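Local coordinates for protein enoyl-CoA hydratase, EchA3 (Mycobacterium marinum M, PDB 3R6H) that probably acts as a lyase of lipid metabolism, as a trimeric member of the enoyl-CoA hydratase/isomerase (crotonase) family, at residues V99-G104 / V185-A190; H119-H124 / I177-L182. All coordinates share one frame; numbering follows the deposited sequence.

Contact 1: V99-G104 / V185-A190; sequences VIACTG and VVLSRA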
ATOM      1  N   VAL A  99      -0.280  22.013  -0.069  1.00  9.52           N
ATOM      2  CA  VAL A  99      -1.118  21.541  -1.174  1.00  8.43           C
ATOM      3  C   VAL A  99      -0.374  21.793  -2.480  1.00 10.22           C
ATOM      4  O   VAL A  99       0.162  22.891  -2.728  1.00  9.22           O
ATOM      5  CB  VAL A  99      -2.497  22.240  -1.184  1.00  8.21           C
ATOM      6  CG1 VAL A  99      -3.366  21.714  -2.314  1.00  7.03           C
ATOM      7  CG2 VAL A  99      -3.201  22.125   0.187  1.00  7.01           C
ATOM      8  N   ILE A 100      -0.280  20.765  -3.317  1.00  8.10           N
ATOM      9  CA  ILE A 100       0.369  20.905  -4.618  1.00  9.33           C
ATOM     10  C   ILE A 100      -0.704  21.112  -5.712  1.00  9.17           C
ATOM     11  O   ILE A 100      -1.613  20.289  -5.891  1.00  9.05           O
ATOM     12  CB  ILE A 100       1.233  19.657  -4.986  1.00  8.63           C
ATOM     13  CG1 ILE A 100       2.152  19.235  -3.840  1.00  9.38           C
ATOM     14  CG2 ILE A 100       2.012  19.889  -6.324  1.00 10.75           C
ATOM     15  CD1 ILE A 100       3.190  20.302  -3.439  1.00  9.16           C
ATOM     16  N   ALA A 101      -0.588  22.242  -6.428  1.00 10.01           N
ATOM     17  CA  ALA A 101      -1.362  22.481  -7.618  1.00  9.57           C
ATOM     18  C   ALA A 101      -0.531  21.989  -8.794  1.00  9.63           C
ATOM     19  O   ALA A 101       0.359  22.680  -9.308  1.00 10.06           O
ATOM     20  CB  ALA A 101      -1.698  23.965  -7.756  1.00 10.05           C
ATOM     21  N   CYS A 102      -0.814  20.756  -9.185  1.00  9.79           N
ATOM     22  CA  CYS A 102      -0.113  20.113 -10.278  1.00  9.65           C
ATOM     23  C   CYS A 102      -0.733  20.595 -11.595  1.00  9.80           C
ATOM     24  O   CYS A 102      -1.669  20.012 -12.104  1.00  9.33           O
ATOM     25  CB  CYS A 102      -0.194  18.602 -10.103  1.00  9.82           C
ATOM     26  SG  CYS A 102       0.964  17.723 -11.176  1.00 10.14           S
ATOM     27  N   THR A 103      -0.190  21.707 -12.108  1.00 11.32           N
ATOM     28  CA  THR A 103      -0.813  22.458 -13.200  1.00 11.90           C
ATOM     29  C   THR A 103      -0.436  21.967 -14.593  1.00 11.97           C
ATOM     30  O   THR A 103      -0.853  22.552 -15.616  1.00 12.41           O
ATOM     31  CB  THR A 103      -0.483  23.962 -13.057  1.00 12.15           C
ATOM     32  OG1 THR A 103       0.929  24.117 -12.839  1.00 12.52           O
ATOM     33  CG2 THR A 103      -1.260  24.551 -11.880  1.00 13.55           C
ATOM     34  N   GLY A 104       0.343  20.890 -14.645  1.00 11.82           N
ATOM     35  CA  GLY A 104       0.684  20.220 -15.886  1.00 11.74           C
ATOM     36  C   GLY A 104       1.501  19.005 -15.532  1.00 11.72           C
ATOM     37  O   GLY A 104       1.448  18.571 -14.381  1.00 10.42           O
ATOM     38  N   VAL A 185      -9.430  24.742 -12.927  1.00 12.33           N
ATOM     39  CA  VAL A 185      -9.598  24.943 -11.500  1.00 13.17           C
ATOM     40  C   VAL A 185      -8.586  24.191 -10.641  1.00 12.82           C
ATOM     41  O   VAL A 185      -8.751  24.169  -9.442  1.00 12.40           O
ATOM     42  CB  VAL A 185     -11.006  24.611 -10.986  1.00 13.56           C
ATOM     43  CG1 VAL A 185     -12.078  25.610 -11.583  1.00 15.97           C
ATOM     44  CG2 VAL A 185     -11.405  23.180 -11.284  1.00 15.39           C
ATOM     45  N   VAL A 186      -7.518  23.663 -11.226  1.00 12.24           N
ATOM     46  CA  VAL A 186      -6.498  22.990 -10.401  1.00 11.46           C
ATOM     47  C   VAL A 186      -5.926  23.956  -9.338  1.00 12.35           C
ATOM     48  O   VAL A 186      -5.844  23.606  -8.132  1.00 12.06           O
ATOM     49  CB  VAL A 186      -5.363  22.419 -11.259  1.00 10.51           C
ATOM     50  CG1 VAL A 186      -4.133  22.077 -10.354  1.00  9.57           C
ATOM     51  CG2 VAL A 186      -5.875  21.207 -12.098  1.00 11.23           C
ATOM     52  N   LEU A 187      -5.540  25.157  -9.771  1.00 12.58           N
ATOM     53  CA  LEU A 187      -4.946  26.158  -8.865  1.00 13.36           C
ATOM     54  C   LEU A 187      -5.994  26.689  -7.870  1.00 13.22           C
ATOM     55  O   LEU A 187      -5.771  26.685  -6.661  1.00 12.91           O
ATOM     56  CB  LEU A 187      -4.314  27.314  -9.656  1.00 14.30           C
ATOM     57  CG  LEU A 187      -3.647  28.400  -8.801  1.00 16.28           C
ATOM     58  CD1 LEU A 187      -2.549  27.800  -7.941  1.00 15.15           C
ATOM     59  CD2 LEU A 187      -3.112  29.571  -9.658  1.00 19.01           C
ATOM     60  N   SER A 188      -7.166  27.099  -8.369  1.00 13.03           N
ATOM     61  CA  SER A 188      -8.206  27.581  -7.472  1.00 13.99           C
ATOM     62  C   SER A 188      -8.643  26.499  -6.479  1.00 13.03           C
ATOM     63  O   SER A 188      -8.842  26.812  -5.293  1.00 12.91           O
ATOM     64  CB  SER A 188      -9.393  28.202  -8.235  1.00 15.34           C
ATOM     65  OG  SER A 188     -10.029  27.288  -9.078  1.00 17.30           O
ATOM     66  N   ARG A 189      -8.739  25.240  -6.928  1.00 12.18           N
ATOM     67  CA  ARG A 189      -9.123  24.159  -6.020  1.00 12.00           C
ATOM     68  C   ARG A 189      -8.001  23.893  -4.987  1.00 10.95           C
ATOM     69  O   ARG A 189      -8.288  23.693  -3.803  1.00 10.36           O
ATOM     70  CB  ARG A 189      -9.513  22.888  -6.759  1.00 12.41           C
ATOM     71  CG  ARG A 189      -9.758  21.706  -5.857  1.00 13.56           C
ATOM     72  CD  ARG A 189     -10.971  21.839  -4.952  1.00 15.27           C
ATOM     73  NE  ARG A 189     -10.859  20.761  -3.993  1.00 16.39           N
ATOM     74  CZ  ARG A 189     -11.006  20.830  -2.680  1.00 17.03           C
ATOM     75  NH1 ARG A 189     -11.469  21.923  -2.072  1.00 17.95           N
ATOM     76  NH2 ARG A 189     -10.786  19.718  -1.971  1.00 17.73           N
ATOM     77  N   ALA A 190      -6.733  23.951  -5.416  1.00 11.04           N
ATOM     78  CA  ALA A 190      -5.615  23.791  -4.477  1.00 10.64           C
ATOM     79  C   ALA A 190      -5.642  24.871  -3.390  1.00 11.41           C
ATOM     80  O   ALA A 190      -5.442  24.583  -2.191  1.00 10.29           O
ATOM     81  CB  ALA A 190      -4.270  23.794  -5.238  1.00 11.16           C
TER
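Thr103 OG1 is hydrogen-bonded to the carbonyl oxygen of Asn56, with Val59 O a second, weak partner, and the methyl of the same side chain faces helix 186-198: Thr103 CG2 lies 4.1 Å from Val186 CG1. With chi1 of 49°, OG1 sits between the backbone N and the carbonyl carbon, and CG2 takes the position anti to the carbonyl carbon. The helix packs on one face of the crotonase sheet; the axes of strand 99-102 and helix segment 186-190 run nearly antiparallel (172°) and approach to 7.6 Å. Small side chains permit this approach. Ala101 CB meets Ala190 CB at 3.6 Å, while Leu187 CD1 lies 3.9 Å from Ala101 CB, and the leucine side chain also touches Ala54 of the adjoining strand. Val186 CG1 rests 3.7 Å from Cys102 O, at an inverse gamma turn centred on Cys102. Toward the start of the segment, Val99 CG1 lies 3.7 Å from Ala190 CB, and Ala194 and Phe197 of the next helical turns pack against the same valine. The side chains of Ile100 and Cys102 leave on the other side of the strand and touch Phe60 and Leu114. No hydrogen bond joins the two segments, so the strand and helix are held by methyl packing, and the hydroxyl of Thr103 finds its partners in the neighbouring loop.

Contact 2: H119-H124 / I177-L182; sequences HRVAAH and IDEISL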
ATOM      1  N   HIS A 119      -1.522  17.214   0.097  1.00  7.75           N
ATOM      2  CA  HIS A 119      -2.684  17.034  -0.765  1.00  7.66           C
ATOM      3  C   HIS A 119      -2.251  17.489  -2.155  1.00  7.83           C
ATOM      4  O   HIS A 119      -1.679  18.588  -2.322  1.00  8.17           O
ATOM      5  CB  HIS A 119      -3.894  17.853  -0.288  1.00  8.59           C
ATOM      6  CG  HIS A 119      -5.141  17.593  -1.075  1.00  8.92           C
ATOM      7  ND1 HIS A 119      -5.794  16.386  -1.037  1.00  8.99           N
ATOM      8  CD2 HIS A 119      -5.861  18.382  -1.917  1.00 10.51           C
ATOM      9  CE1 HIS A 119      -6.864  16.433  -1.815  1.00  8.52           C
ATOM     10  NE2 HIS A 119      -6.916  17.627  -2.383  1.00  9.24           N
ATOM     11  N   ARG A 120      -2.522  16.634  -3.137  1.00  7.14           N
ATOM     12  CA  ARG A 120      -2.044  16.823  -4.501  1.00  7.02           C
ATOM     13  C   ARG A 120      -3.192  16.832  -5.498  1.00  7.18           C
ATOM     14  O   ARG A 120      -3.895  15.838  -5.637  1.00  7.98           O
ATOM     15  CB  ARG A 120      -1.065  15.713  -4.823  1.00  7.56           C
ATOM     16  CG  ARG A 120       0.131  15.646  -3.951  1.00  8.67           C
ATOM     17  CD  ARG A 120       0.774  14.290  -3.996  1.00  7.39           C
ATOM     18  NE  ARG A 120      -0.112  13.258  -3.482  1.00  5.64           N
ATOM     19  CZ  ARG A 120       0.192  11.963  -3.476  1.00  6.72           C
ATOM     20  NH1 ARG A 120       1.353  11.547  -4.004  1.00  7.24           N
ATOM     21  NH2 ARG A 120      -0.657  11.082  -2.986  1.00  6.65           N
ATOM     22  N   VAL A 121      -3.380  17.966  -6.180  1.00  6.33           N
ATOM     23  CA  VAL A 121      -4.479  18.199  -7.126  1.00  7.13           C
ATOM     24  C   VAL A 121      -3.902  18.265  -8.554  1.00  7.20           C
ATOM     25  O   VAL A 121      -2.956  19.029  -8.818  1.00  8.18           O
ATOM     26  CB  VAL A 121      -5.212  19.516  -6.824  1.00  8.34           C
ATOM     27  CG1 VAL A 121      -6.386  19.693  -7.769  1.00  7.68           C
ATOM     28  CG2 VAL A 121      -5.701  19.572  -5.352  1.00  7.82           C
ATOM     29  N   ALA A 122      -4.494  17.500  -9.462  1.00  7.54           N
ATOM     30  CA  ALA A 122      -4.125  17.485 -10.881  1.00  7.61           C
ATOM     31  C   ALA A 122      -5.334  17.344 -11.769  1.00  8.16           C
ATOM     32  O   ALA A 122      -6.421  16.974 -11.327  1.00  9.85           O
ATOM     33  CB  ALA A 122      -3.120  16.335 -11.196  1.00  7.77           C
ATOM     34  N   ALA A 123      -5.140  17.659 -13.047  1.00  9.38           N
ATOM     35  CA  ALA A 123      -6.168  17.422 -14.043  1.00 10.47           C
ATOM     36  C   ALA A 123      -5.990  16.063 -14.703  1.00 11.52           C
ATOM     37  O   ALA A 123      -4.888  15.498 -14.723  1.00 11.75           O
ATOM     38  CB  ALA A 123      -6.100  18.515 -15.123  1.00 10.65           C
ATOM     39  N   HIS A 124      -7.065  15.577 -15.300  1.00 11.59           N
ATOM     40  CA  HIS A 124      -7.071  14.230 -15.874  1.00 13.68           C
ATOM     41  C   HIS A 124      -5.900  13.902 -16.798  1.00 13.73           C
ATOM     42  O   HIS A 124      -5.360  12.777 -16.741  1.00 15.78           O
ATOM     43  CB  HIS A 124      -8.385  13.973 -16.615  1.00 14.22           C
ATOM     44  CG  HIS A 124      -8.329  12.758 -17.500  1.00 19.69           C
ATOM     45  ND1 HIS A 124      -7.860  12.805 -18.801  1.00 27.60           N
ATOM     46  CD2 HIS A 124      -8.648  11.468 -17.260  1.00 21.19           C
ATOM     47  CE1 HIS A 124      -7.906  11.589 -19.326  1.00 26.21           C
ATOM     48  NE2 HIS A 124      -8.391  10.763 -18.412  1.00 24.90           N
ATOM     49  N   ILE A 177      -1.333  11.254  -7.029  1.00  6.84           N
ATOM     50  CA  ILE A 177      -2.122  12.427  -6.704  1.00  6.49           C
ATOM     51  C   ILE A 177      -3.265  12.024  -5.766  1.00  7.10           C
ATOM     52  O   ILE A 177      -3.586  10.809  -5.619  1.00  7.40           O
ATOM     53  CB  ILE A 177      -2.699  13.070  -7.985  1.00  6.45           C
ATOM     54  CG1 ILE A 177      -3.695  12.143  -8.706  1.00  6.28           C
ATOM     55  CG2 ILE A 177      -1.537  13.584  -8.916  1.00  7.42           C
ATOM     56  CD1 ILE A 177      -4.396  12.781  -9.984  1.00  7.59           C
ATOM     57  N   ASP A 178      -3.924  13.016  -5.163  1.00  5.99           N
ATOM     58  CA  ASP A 178      -5.031  12.766  -4.227  1.00  6.29           C
ATOM     59  C   ASP A 178      -6.407  13.256  -4.738  1.00  7.33           C
ATOM     60  O   ASP A 178      -7.463  12.812  -4.244  1.00  8.18           O
ATOM     61  CB  ASP A 178      -4.759  13.413  -2.880  1.00  6.22           C
ATOM     62  CG  ASP A 178      -3.408  13.063  -2.329  1.00  6.15           C
ATOM     63  OD1 ASP A 178      -3.238  11.877  -1.932  1.00  6.84           O
ATOM     64  OD2 ASP A 178      -2.543  13.967  -2.306  1.00  6.78           O
ATOM     65  N   GLU A 179      -6.400  14.122  -5.760  1.00  7.60           N
ATOM     66  CA  GLU A 179      -7.629  14.710  -6.246  1.00  7.96           C
ATOM     67  C   GLU A 179      -7.492  15.084  -7.680  1.00  7.84           C
ATOM     68  O   GLU A 179      -6.460  15.645  -8.085  1.00  8.78           O
ATOM     69  CB  GLU A 179      -7.967  15.966  -5.439  1.00  7.58           C
ATOM     70  CG  GLU A 179      -9.205  16.661  -5.913  1.00 11.06           C
ATOM     71  CD  GLU A 179      -9.764  17.709  -4.949  1.00 14.26           C
ATOM     72  OE1 GLU A 179      -9.164  18.012  -3.901  1.00 13.23           O
ATOM     73  OE2 GLU A 179     -10.853  18.265  -5.280  1.00 14.39           O
ATOM     74  N   ILE A 180      -8.537  14.793  -8.454  1.00  8.64           N
ATOM     75  CA  ILE A 180      -8.608  15.194  -9.840  1.00  9.19           C
ATOM     76  C   ILE A 180      -9.582  16.346  -9.963  1.00  9.46           C
ATOM     77  O   ILE A 180     -10.714  16.261  -9.485  1.00 11.24           O
ATOM     78  CB  ILE A 180      -9.102  14.056 -10.773  1.00  8.89           C
ATOM     79  CG1 ILE A 180      -8.161  12.838 -10.702  1.00  9.62           C
ATOM     80  CG2 ILE A 180      -9.255  14.581 -12.212  1.00 12.77           C
ATOM     81  CD1 ILE A 180      -8.710  11.584 -11.384  1.00 14.17           C
ATOM     82  N   SER A 181      -9.127  17.419 -10.608  1.00  9.75           N
ATOM     83  CA  SER A 181      -9.953  18.598 -10.873  1.00 10.55           C
ATOM     84  C   SER A 181      -9.919  18.924 -12.348  1.00 10.09           C
ATOM     85  O   SER A 181      -9.032  18.506 -13.076  1.00 10.03           O
ATOM     86  CB  SER A 181      -9.395  19.828 -10.108  1.00 11.56           C
ATOM     87  OG  SER A 181      -9.576  19.615  -8.718  1.00 15.88           O
ATOM     88  N   LEU A 182     -10.890  19.710 -12.803  1.00 10.15           N
ATOM     89  CA  LEU A 182     -10.787  20.229 -14.179  1.00 10.36           C
ATOM     90  C   LEU A 182      -9.565  21.174 -14.272  1.00  9.96           C
ATOM     91  O   LEU A 182      -9.200  21.812 -13.276  1.00 10.46           O
ATOM     92  CB  LEU A 182     -12.067  20.952 -14.579  1.00 10.69           C
ATOM     93  CG  LEU A 182     -13.319  20.078 -14.592  1.00 11.55           C
ATOM     94  CD1 LEU A 182     -14.580  20.978 -14.770  1.00 12.00           C
ATOM     95  CD2 LEU A 182     -13.173  19.061 -15.735  1.00 12.96           C
TER
HETATM   96  O   HOH W   1      -9.647  16.922 -15.209  1.00 12.81           O
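Arg120 and Asp178 open a parallel pairing at the edge, within this chain, of the main sheet of the crotonase fold, where short strand 179-180 is added to strand 119-122. The tight part is here. Arg120 grips the carboxylate side-on in a salt bridge, NE to Asp178 OD2 at 2.8 Å and NH2 to Asp178 OD1 at 2.9 Å. Both bonds are nearly straight and lie in the guanidinium plane, yet they meet the carboxylate from above its own plane. A bend at chi3 (-63°) folds the arginine back, and Ile177 N lies over one face of its guanidinium. Arg120 N also donates to OD2, on the anti lone pair, giving that oxygen two donors. Ser154 of a second subunit reaches NH2, and Gln158 of that subunit reaches His119 ND1. The backbone then pairs through Ala122: Ala122 N donates to Glu179 O at 3.0 Å, and Ala122 O receives Ser181 N at 2.8 Å. Ala122 CB packs on Ile177 CG2 at 3.9 Å. At the far end, His124 is exposed, and a water joins the two backbones, accepting from His124 N and donating to Ser181 O at 2.7 Å. On the sheet face carrying Val121, the extended Glu179 gives OE2 to a salt bridge with Arg189 and OE1 to His119: His119 NE2 lies 2.7 Å from Glu179 OE1 and donates to its anti lone pair, OE1 being 4° out of the imidazole plane.

Overall arrangement
The two contacts lie side by side, their centres 7 Å apart, and share one six-stranded mixed sheet in which strands 98-102, 119-122 and 179-180 are consecutive. Contact 1 lays helix 186-198 against a face of that sheet; contact 2 adds its last strand. In the chain, 119-124 and 177-182 are nested within the loop closed by 99-104 and 185-190, and strand 179-180 is followed, after a short connection, by helix 186-198. Probable backbone hydrogen bonds, Ile100 N to His119 O and Cys102 N to Val121 O, join the inner strands, and Arg189 CG packs on Ser181 OG. A buried layer thus continues into an edge that meets another subunit.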